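Local coordinates for protein COMB10 (Helicobacter pylori, PDB 2BHV) that probably serves as a VirB10-like core subunit of the Com type IV secretion system, contributing its periplasmic domain to the membrane-spanning machinery, at residues Leu39-Thr43 and Val80-Lys84; Leu103-Trp107 and Val135-Ile139; Leu151-Asn157 and Arg221-Asn227. All blocks are in the same frame, centred on the assembly; numbering follows the deposited sequence.

Contact 1: residues Leu39-Thr43 and Val80-Lys84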
loop_
_atom_site.group_PDB
_atom_site.type_symbol
_atom_site.label_atom_id
_atom_site.label_comp_id
_atom_site.label_asym_id
_atom_site.label_seq_id
_atom_site.Cartn_x
_atom_site.Cartn_y
_atom_site.Cartn_z
ATOM N N LEU A 39 48.905 -0.136 -0.007
ATOM C CA LEU A 39 49.320 -1.444 0.521
ATOM C C LEU A 39 48.447 -1.873 1.700
ATOM O O LEU A 39 48.431 -3.037 2.084
ATOM C CB LEU A 39 50.793 -1.405 0.951
ATOM C CG LEU A 39 51.908 -1.355 -0.120
ATOM C CD1 LEU A 39 53.098 -0.474 0.306
ATOM C CD2 LEU A 39 52.396 -2.755 -0.506
ATOM N N ARG A 40 47.719 -0.927 2.278
ATOM C CA ARG A 40 46.846 -1.224 3.408
ATOM C C ARG A 40 45.521 -0.471 3.289
ATOM O O ARG A 40 45.030 0.130 4.249
ATOM C CB ARG A 40 47.554 -0.928 4.737
ATOM C CG ARG A 40 48.689 -1.902 5.053
ATOM C CD ARG A 40 49.287 -1.663 6.424
ATOM N NE ARG A 40 48.294 -1.841 7.475
ATOM C CZ ARG A 40 47.916 -3.017 7.966
ATOM N NH1 ARG A 40 48.456 -4.137 7.510
ATOM N NH2 ARG A 40 46.993 -3.072 8.917
ATOM N N THR A 41 44.942 -0.532 2.098
ATOM C CA THR A 41 43.700 0.158 1.816
ATOM C C THR A 41 42.699 -0.806 1.202
ATOM O O THR A 41 43.071 -1.697 0.438
ATOM C CB THR A 41 43.931 1.342 0.853
ATOM O OG1 THR A 41 44.912 2.222 1.412
ATOM C CG2 THR A 41 42.643 2.117 0.617
ATOM N N ILE A 42 41.431 -0.629 1.550
ATOM C CA ILE A 42 40.372 -1.313 0.848
ATOM C C ILE A 42 39.712 -0.299 -0.062
ATOM O O ILE A 42 39.331 0.783 0.379
ATOM C CB ILE A 42 39.356 -1.930 1.812
ATOM C CG1 ILE A 42 40.027 -3.023 2.654
ATOM C CG2 ILE A 42 38.162 -2.504 1.046
ATOM C CD1 ILE A 42 39.151 -3.583 3.769
ATOM N N THR A 43 39.608 -0.641 -1.340
ATOM C CA THR A 43 39.009 0.245 -2.320
ATOM C C THR A 43 37.515 0.393 -2.081
ATOM O O THR A 43 36.825 -0.577 -1.732
ATOM C CB THR A 43 39.216 -0.303 -3.730
ATOM O OG1 THR A 43 40.620 -0.492 -3.956
ATOM C CG2 THR A 43 38.619 0.643 -4.806
ATOM N N VAL A 80 46.411 -9.227 4.104
ATOM C CA VAL A 80 45.014 -9.502 4.420
ATOM C C VAL A 80 44.549 -8.526 5.504
ATOM O O VAL A 80 44.915 -8.664 6.673
ATOM C CB VAL A 80 44.813 -10.957 4.870
ATOM C CG1 VAL A 80 43.403 -11.177 5.403
ATOM C CG2 VAL A 80 45.098 -11.898 3.720
ATOM N N LEU A 81 43.759 -7.535 5.104
ATOM C CA LEU A 81 43.283 -6.499 6.027
ATOM C C LEU A 81 42.101 -6.967 6.872
ATOM O O LEU A 81 42.075 -6.720 8.076
ATOM C CB LEU A 81 42.929 -5.201 5.284
ATOM C CG LEU A 81 44.011 -4.497 4.455
ATOM C CD1 LEU A 81 43.413 -3.280 3.784
ATOM C CD2 LEU A 81 45.242 -4.100 5.291
ATOM N N ILE A 82 41.116 -7.615 6.246
ATOM C CA ILE A 82 40.048 -8.283 6.999
ATOM C C ILE A 82 40.092 -9.786 6.746
ATOM O O ILE A 82 39.731 -10.240 5.657
ATOM C CB ILE A 82 38.638 -7.749 6.677
ATOM C CG1 ILE A 82 38.598 -6.223 6.771
ATOM C CG2 ILE A 82 37.616 -8.383 7.630
ATOM C CD1 ILE A 82 37.316 -5.611 6.293
ATOM N N PRO A 83 40.571 -10.558 7.747
ATOM C CA PRO A 83 40.693 -12.016 7.659
ATOM C C PRO A 83 39.341 -12.701 7.642
ATOM O O PRO A 83 38.408 -12.255 8.313
ATOM C CB PRO A 83 41.454 -12.395 8.939
ATOM C CG PRO A 83 42.037 -11.106 9.454
ATOM C CD PRO A 83 41.066 -10.050 9.040
ATOM N N LYS A 84 39.242 -13.765 6.855
ATOM C CA LYS A 84 38.093 -14.650 6.881
ATOM C C LYS A 84 37.752 -15.017 8.317
ATOM O O LYS A 84 38.634 -15.340 9.116
ATOM C CB LYS A 84 38.404 -15.911 6.092
ATOM C CG LYS A 84 37.245 -16.864 5.942
ATOM C CD LYS A 84 37.709 -18.159 5.295
ATOM C CE LYS A 84 36.567 -19.118 5.091
ATOM N NZ LYS A 84 37.105 -20.475 4.832
#
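L81 reaches across to R40 and I42 from a classic beta bulge, in which L81 and I82 both face I72 of the short antiparallel strand 72-73. The chain turns a corner at L81, and the CB of L81 points toward 39-43. Strand 41-42 is an outermost strand of the large mixed sheet within this chain: I42 bonds through its backbone to I230 of strand 229-231, R40 just before the strand to F232, and T41 to H75. What joins 39-43 to 80-84 is therefore packing between the margin of one sheet and the bulged strand of another.

The apolar part is made by branched ends. CG1 of I42 lies 3.6 Å from CD1 of L81, the two side chains sliding past each other in opposite directions. Farther along, CD1 of I42 meets CD1 of I82 at 3.7 Å, and here the two side chains cross at about a right angle. I72, which touches both isoleucines, packs against the same patch. The same CD1 of L81 also packs on backbone, 3.5 Å from C of R40. CD1 of L81 is 3.6 Å from N of T41 as well, so this methyl rests on the peptide link between those two residues.

The charged part is R40. Its polar end is held outside the contact, NE on the carbonyl of F232 and NH2 on that of P233, which fixes how the flat group is turned. The chain bends at chi3 (61°), folding the guanidinium back above L81. Its contact with the leucine is a van der Waals one over a face, which leaves NE and NH2 to their carbonyl acceptors: CD2 of L81 sits 3.8 Å from the guanidinium plane of R40, over its centre.

Contact 2: residues Leu103-Trp107 and Val135-Ile139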
loop_
_atom_site.group_PDB
_atom_site.type_symbol
_atom_site.label_atom_id
_atom_site.label_comp_id
_atom_site.label_asym_id
_atom_site.label_seq_id
_atom_site.Cartn_x
_atom_site.Cartn_y
_atom_site.Cartn_z
ATOM N N LEU A 103 15.813 0.879 6.759
ATOM C CA LEU A 103 16.741 0.217 7.682
ATOM C C LEU A 103 18.086 0.869 7.546
ATOM O O LEU A 103 18.609 0.976 6.422
ATOM C CB LEU A 103 16.898 -1.269 7.326
ATOM C CG LEU A 103 17.340 -2.334 8.347
ATOM C CD1 LEU A 103 18.169 -3.397 7.671
ATOM C CD2 LEU A 103 18.080 -1.783 9.548
ATOM N N ASP A 104 18.661 1.298 8.666
ATOM C CA ASP A 104 20.020 1.798 8.634
ATOM C C ASP A 104 20.905 0.927 9.483
ATOM O O ASP A 104 20.576 0.649 10.624
ATOM C CB ASP A 104 20.076 3.243 9.111
ATOM C CG ASP A 104 19.186 4.157 8.296
ATOM O OD1 ASP A 104 19.024 3.920 7.081
ATOM O OD2 ASP A 104 18.632 5.121 8.868
ATOM N N ILE A 105 22.028 0.483 8.924
ATOM C CA ILE A 105 23.003 -0.269 9.688
ATOM C C ILE A 105 24.318 0.505 9.691
ATOM O O ILE A 105 24.882 0.784 8.642
ATOM C CB ILE A 105 23.216 -1.677 9.107
ATOM C CG1 ILE A 105 21.886 -2.414 8.957
ATOM C CG2 ILE A 105 24.163 -2.467 9.983
ATOM C CD1 ILE A 105 21.949 -3.577 8.034
ATOM N N VAL A 106 24.785 0.873 10.875
ATOM C CA VAL A 106 26.116 1.438 11.023
ATOM C C VAL A 106 27.064 0.351 11.488
ATOM O O VAL A 106 26.982 -0.103 12.616
ATOM C CB VAL A 106 26.137 2.585 12.044
ATOM C CG1 VAL A 106 27.516 3.242 12.096
ATOM C CG2 VAL A 106 25.094 3.599 11.709
ATOM N N TRP A 107 27.952 -0.079 10.610
ATOM C CA TRP A 107 28.963 -1.031 11.006
ATOM C C TRP A 107 30.057 -0.293 11.773
ATOM O O TRP A 107 30.750 0.559 11.216
ATOM C CB TRP A 107 29.514 -1.777 9.787
ATOM C CG TRP A 107 28.455 -2.585 9.066
ATOM C CD1 TRP A 107 27.920 -2.317 7.843
ATOM C CD2 TRP A 107 27.805 -3.785 9.533
ATOM N NE1 TRP A 107 26.977 -3.267 7.511
ATOM C CE2 TRP A 107 26.887 -4.181 8.525
ATOM C CE3 TRP A 107 27.909 -4.562 10.703
ATOM C CZ2 TRP A 107 26.082 -5.319 8.645
ATOM C CZ3 TRP A 107 27.103 -5.696 10.822
ATOM C CH2 TRP A 107 26.202 -6.061 9.797
ATOM N N VAL A 135 22.021 5.107 16.901
ATOM C CA VAL A 135 22.187 5.003 15.448
ATOM C C VAL A 135 22.039 6.369 14.793
ATOM O O VAL A 135 22.771 6.701 13.877
ATOM C CB VAL A 135 21.174 4.033 14.831
ATOM C CG1 VAL A 135 21.270 4.055 13.328
ATOM C CG2 VAL A 135 21.413 2.625 15.334
ATOM N N GLY A 136 21.090 7.156 15.291
ATOM C CA GLY A 136 20.881 8.519 14.824
ATOM C C GLY A 136 22.125 9.374 14.944
ATOM O O GLY A 136 22.531 10.031 13.981
ATOM N N GLU A 137 22.741 9.358 16.127
ATOM C CA GLU A 137 23.920 10.186 16.403
ATOM C C GLU A 137 25.147 9.673 15.674
ATOM O O GLU A 137 26.022 10.453 15.319
ATOM C CB GLU A 137 24.192 10.308 17.914
ATOM C CG GLU A 137 25.054 11.528 18.312
ATOM C CD GLU A 137 24.404 12.902 17.955
ATOM O OE1 GLU A 137 23.532 13.390 18.723
ATOM O OE2 GLU A 137 24.788 13.502 16.912
ATOM N N LEU A 138 25.216 8.367 15.446
ATOM C CA LEU A 138 26.345 7.810 14.725
ATOM C C LEU A 138 26.290 8.307 13.290
ATOM O O LEU A 138 27.307 8.726 12.728
ATOM C CB LEU A 138 26.344 6.284 14.790
ATOM C CG LEU A 138 26.521 5.544 16.128
ATOM C CD1 LEU A 138 26.984 4.148 15.825
ATOM C CD2 LEU A 138 27.494 6.204 17.083
ATOM N N ILE A 139 25.079 8.288 12.731
ATOM C CA ILE A 139 24.799 8.792 11.395
ATOM C C ILE A 139 25.090 10.280 11.295
ATOM O O ILE A 139 25.680 10.737 10.313
ATOM C CB ILE A 139 23.342 8.511 10.995
ATOM C CG1 ILE A 139 23.184 7.037 10.600
ATOM C CG2 ILE A 139 22.913 9.394 9.841
ATOM C CD1 ILE A 139 21.734 6.567 10.474
#
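V106 puts CG1 anti to its backbone N (chi1 -175°) and CG2 anti to its carbonyl carbon, which spreads its two methyls between three side chains of the helix. CG1 meets CD1 of L138 at 3.9 Å. CG2 takes the other two, lying 4.1 Å from CG1 of I139 and 4.2 Å from CG1 of V135. V135, L138 and I139 form the inward ridge of helix 132-146, with V106 set against it as the central residue on the strand side.

I139 reaches farther along the strand. Its CB is not aimed straight at the sheet, yet the extended end of the side chain (chi2 167°) carries CD1 to D104. There the methyl lies 3.8 Å from OD2 of D104 and also touches CB, with the two side chains crossing at about a right angle.

This is a helix laid across a face of the mixed sheet: the axes of 103-107 and 135-139 pass 9.1 Å apart and cross at 67°. I105 and W107 point to the other side of the strand, while D104 and V106 alternate with them on the helix side. L150 and P149, in the loop after the helix, extend the cover, L150 over V106 and both over I139.

The contact is thus made almost wholly of aliphatic carbons, with one carboxylate at its margin. D104 has a weak, long ion pair with R102 and offers the helix only van der Waals contact, so between 103-107 and 135-139 the join rests on apolar packing, which does not depend on direction as a hydrogen bond would.

Contact 3: residues Leu151-Asn157 and Arg221-Asn227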
loop_
_atom_site.group_PDB
_atom_site.type_symbol
_atom_site.label_atom_id
_atom_site.label_comp_id
_atom_site.label_asym_id
_atom_site.label_seq_id
_atom_site.Cartn_x
_atom_site.Cartn_y
_atom_site.Cartn_z
ATOM N N LEU A 151 29.221 5.017 6.295
ATOM C CA LEU A 151 30.536 4.822 5.703
ATOM C C LEU A 151 30.620 3.490 4.984
ATOM O O LEU A 151 31.502 3.292 4.157
ATOM C CB LEU A 151 31.646 4.952 6.750
ATOM C CG LEU A 151 31.819 6.310 7.446
ATOM C CD1 LEU A 151 32.722 6.198 8.680
ATOM C CD2 LEU A 151 32.355 7.355 6.491
ATOM N N LEU A 152 29.691 2.584 5.303
ATOM C CA LEU A 152 29.643 1.234 4.739
ATOM C C LEU A 152 28.203 0.891 4.394
ATOM O O LEU A 152 27.316 0.969 5.239
ATOM C CB LEU A 152 30.135 0.210 5.747
ATOM C CG LEU A 152 31.566 0.021 6.254
ATOM C CD1 LEU A 152 32.520 -0.437 5.166
ATOM C CD2 LEU A 152 32.074 1.235 7.017
ATOM N N SER A 153 27.969 0.511 3.151
ATOM C CA SER A 153 26.648 0.122 2.717
ATOM C C SER A 153 26.462 -1.348 2.994
ATOM O O SER A 153 27.441 -2.086 3.116
ATOM C CB SER A 153 26.492 0.384 1.235
ATOM O OG SER A 153 26.563 1.771 0.971
ATOM N N THR A 154 25.200 -1.777 3.085
ATOM C CA THR A 154 24.872 -3.181 3.287
ATOM C C THR A 154 24.002 -3.657 2.165
ATOM O O THR A 154 22.867 -3.247 2.052
ATOM C CB THR A 154 24.163 -3.392 4.617
ATOM O OG1 THR A 154 24.881 -2.688 5.635
ATOM C CG2 THR A 154 24.098 -4.849 4.957
ATOM N N LEU A 155 24.560 -4.537 1.338
ATOM C CA LEU A 155 23.916 -5.025 0.114
ATOM C C LEU A 155 23.499 -6.481 0.236
ATOM O O LEU A 155 24.022 -7.201 1.086
ATOM C CB LEU A 155 24.874 -4.861 -1.057
ATOM C CG LEU A 155 25.170 -3.476 -1.656
ATOM C CD1 LEU A 155 24.805 -2.284 -0.781
ATOM C CD2 LEU A 155 26.617 -3.387 -2.092
ATOM N N THR A 156 22.569 -6.919 -0.616
ATOM C CA THR A 156 22.085 -8.301 -0.578
ATOM C C THR A 156 23.097 -9.249 -1.122
ATOM O O THR A 156 23.722 -8.985 -2.170
ATOM C CB THR A 156 20.927 -8.559 -1.506
ATOM O OG1 THR A 156 20.283 -7.338 -1.841
ATOM C CG2 THR A 156 19.975 -9.538 -0.868
ATOM N N ASN A 157 23.220 -10.384 -0.442
ATOM C CA ASN A 157 23.775 -11.556 -1.068
ATOM C C ASN A 157 22.855 -12.747 -0.841
ATOM O O ASN A 157 23.299 -13.889 -0.813
ATOM C CB ASN A 157 25.169 -11.816 -0.545
ATOM C CG ASN A 157 25.921 -12.822 -1.378
ATOM O OD1 ASN A 157 25.655 -13.002 -2.560
ATOM N ND2 ASN A 157 26.869 -13.486 -0.757
ATOM N N ARG A 221 22.596 -13.603 3.924
ATOM C CA ARG A 221 23.874 -13.356 3.297
ATOM C C ARG A 221 23.928 -11.938 2.752
ATOM O O ARG A 221 22.986 -11.456 2.132
ATOM C CB ARG A 221 24.065 -14.348 2.167
ATOM C CG ARG A 221 25.443 -14.974 2.098
ATOM C CD ARG A 221 25.489 -16.197 2.945
ATOM N NE ARG A 221 26.634 -17.051 2.648
ATOM C CZ ARG A 221 26.547 -18.345 2.332
ATOM N NH1 ARG A 221 25.365 -18.952 2.254
ATOM N NH2 ARG A 221 27.646 -19.042 2.094
ATOM N N VAL A 222 25.058 -11.281 2.957
ATOM C CA VAL A 222 25.157 -9.846 2.760
ATOM C C VAL A 222 26.515 -9.433 2.145
ATOM O O VAL A 222 27.510 -10.119 2.341
ATOM C CB VAL A 222 24.895 -9.166 4.124
ATOM C CG1 VAL A 222 26.004 -8.213 4.523
ATOM C CG2 VAL A 222 23.516 -8.521 4.150
ATOM N N PHE A 223 26.545 -8.339 1.385
ATOM C CA PHE A 223 27.808 -7.684 1.049
ATOM C C PHE A 223 27.926 -6.411 1.858
ATOM O O PHE A 223 27.032 -5.563 1.819
ATOM C CB PHE A 223 27.896 -7.316 -0.438
ATOM C CG PHE A 223 27.998 -8.486 -1.341
ATOM C CD1 PHE A 223 29.129 -9.276 -1.343
ATOM C CD2 PHE A 223 26.966 -8.801 -2.198
ATOM C CE1 PHE A 223 29.223 -10.365 -2.174
ATOM C CE2 PHE A 223 27.060 -9.900 -3.035
ATOM C CZ PHE A 223 28.186 -10.683 -3.017
ATOM N N ILE A 224 29.022 -6.275 2.592
ATOM C CA ILE A 224 29.347 -5.011 3.222
ATOM C C ILE A 224 30.308 -4.256 2.305
ATOM O O ILE A 224 31.352 -4.782 1.932
ATOM C CB ILE A 224 29.944 -5.212 4.608
ATOM C CG1 ILE A 224 28.918 -5.881 5.522
ATOM C CG2 ILE A 224 30.401 -3.875 5.196
ATOM C CD1 ILE A 224 29.444 -6.327 6.868
ATOM N N SER A 225 29.933 -3.030 1.934
ATOM C CA SER A 225 30.650 -2.266 0.930
ATOM C C SER A 225 31.056 -0.873 1.423
ATOM O O SER A 225 30.215 -0.067 1.803
ATOM C CB SER A 225 29.793 -2.149 -0.318
ATOM O OG SER A 225 30.428 -1.340 -1.293
ATOM N N PRO A 226 32.355 -0.581 1.407
ATOM C CA PRO A 226 32.819 0.735 1.800
ATOM C C PRO A 226 32.377 1.787 0.803
ATOM O O PRO A 226 32.459 1.576 -0.409
ATOM C CB PRO A 226 34.339 0.593 1.756
ATOM C CG PRO A 226 34.595 -0.861 1.767
ATOM C CD PRO A 226 33.467 -1.454 1.026
ATOM N N ASN A 227 31.898 2.909 1.312
ATOM C CA ASN A 227 31.520 4.021 0.465
ATOM C C ASN A 227 32.697 4.938 0.185
ATOM O O ASN A 227 32.578 5.911 -0.558
ATOM C CB ASN A 227 30.374 4.789 1.091
ATOM C CG ASN A 227 29.085 4.017 1.061
ATOM O OD1 ASN A 227 28.798 3.320 0.097
ATOM N ND2 ASN A 227 28.296 4.135 2.123
#
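S153 and S225 pair through both backbone bonds, S153 N to S225 O at 2.7 Å and S225 N to S153 O at 2.9 Å, and L155 with F223 does the same two residues on. These are the hydrogen-bonded pairs of an antiparallel ladder; L152-P226, T154-I224 and T156-V222, whose side chains diverge, are non-hydrogen-bonded pairs between and beside them. Further bonds close the ends, N227 N to L151 O and N157 N to R221 O.

At one end a side-chain bond is added: OG of S153 gives its hydrogen to OD1 of N227 at 2.9 Å, in the plane of the amide and on a lone pair. At the other, N157 turns CG anti to its backbone N (chi1 -167°) and lays its side chain over F223. CB of N157 stands 4.0 Å from the ring centroid of F223, a CH-pi contact over the face, and the amide is tilted 31° from the ring.

L152, T154, I224 and P226 line one face of the pair. CD1 of L152 packs 4.0 Å from CG2 of I224 and equally close to CB of P226, and CG2 of T154 touches the methyls of V222. S153, L155, F223 and S225 line the opposite face, where CD2 of L155 lies 3.8 Å from CB of S225.

Further out, both ends have partners beyond the pair. ND2 of N227 bonds to L150 O, and R221, whose CG lies beside the N157 amide, sends its NE to a salt bridge with E69.

Strand 221-226 pairs on its other side with 48-52. Strand 152-156 is outermost in this chain, and T154 and T156 form backbone hydrogen bonds with the second subunit. W107 and I105 of strand 103-111 pack against the L152-I224 face, and helix 132-146 and strand 239-245 meet L151.

How the contacts relate
All three contacts reach the same mixed sheet but use it differently. Contact 3 is pairing within the sheet and rests on a backbone ladder; contact 2 lays a helix across a face and contact 1 joins the sheet's far margin to a small bulged pair, both by packing, without hydrogen bonds between their segments. Contacts 1 and 2 are largely buried, contact 3 only partly. Contacts 2 and 3 meet most closely: W107 NE1 probably hydrogen-bonds T154 OG1, and helix 132-146 is followed, after a short loop, by strand 152-156. Both also touch the second subunit, whereas contact 1, 23 Å from contact 2 between centres, does not. It meets contact 3 through I42 packing on P226.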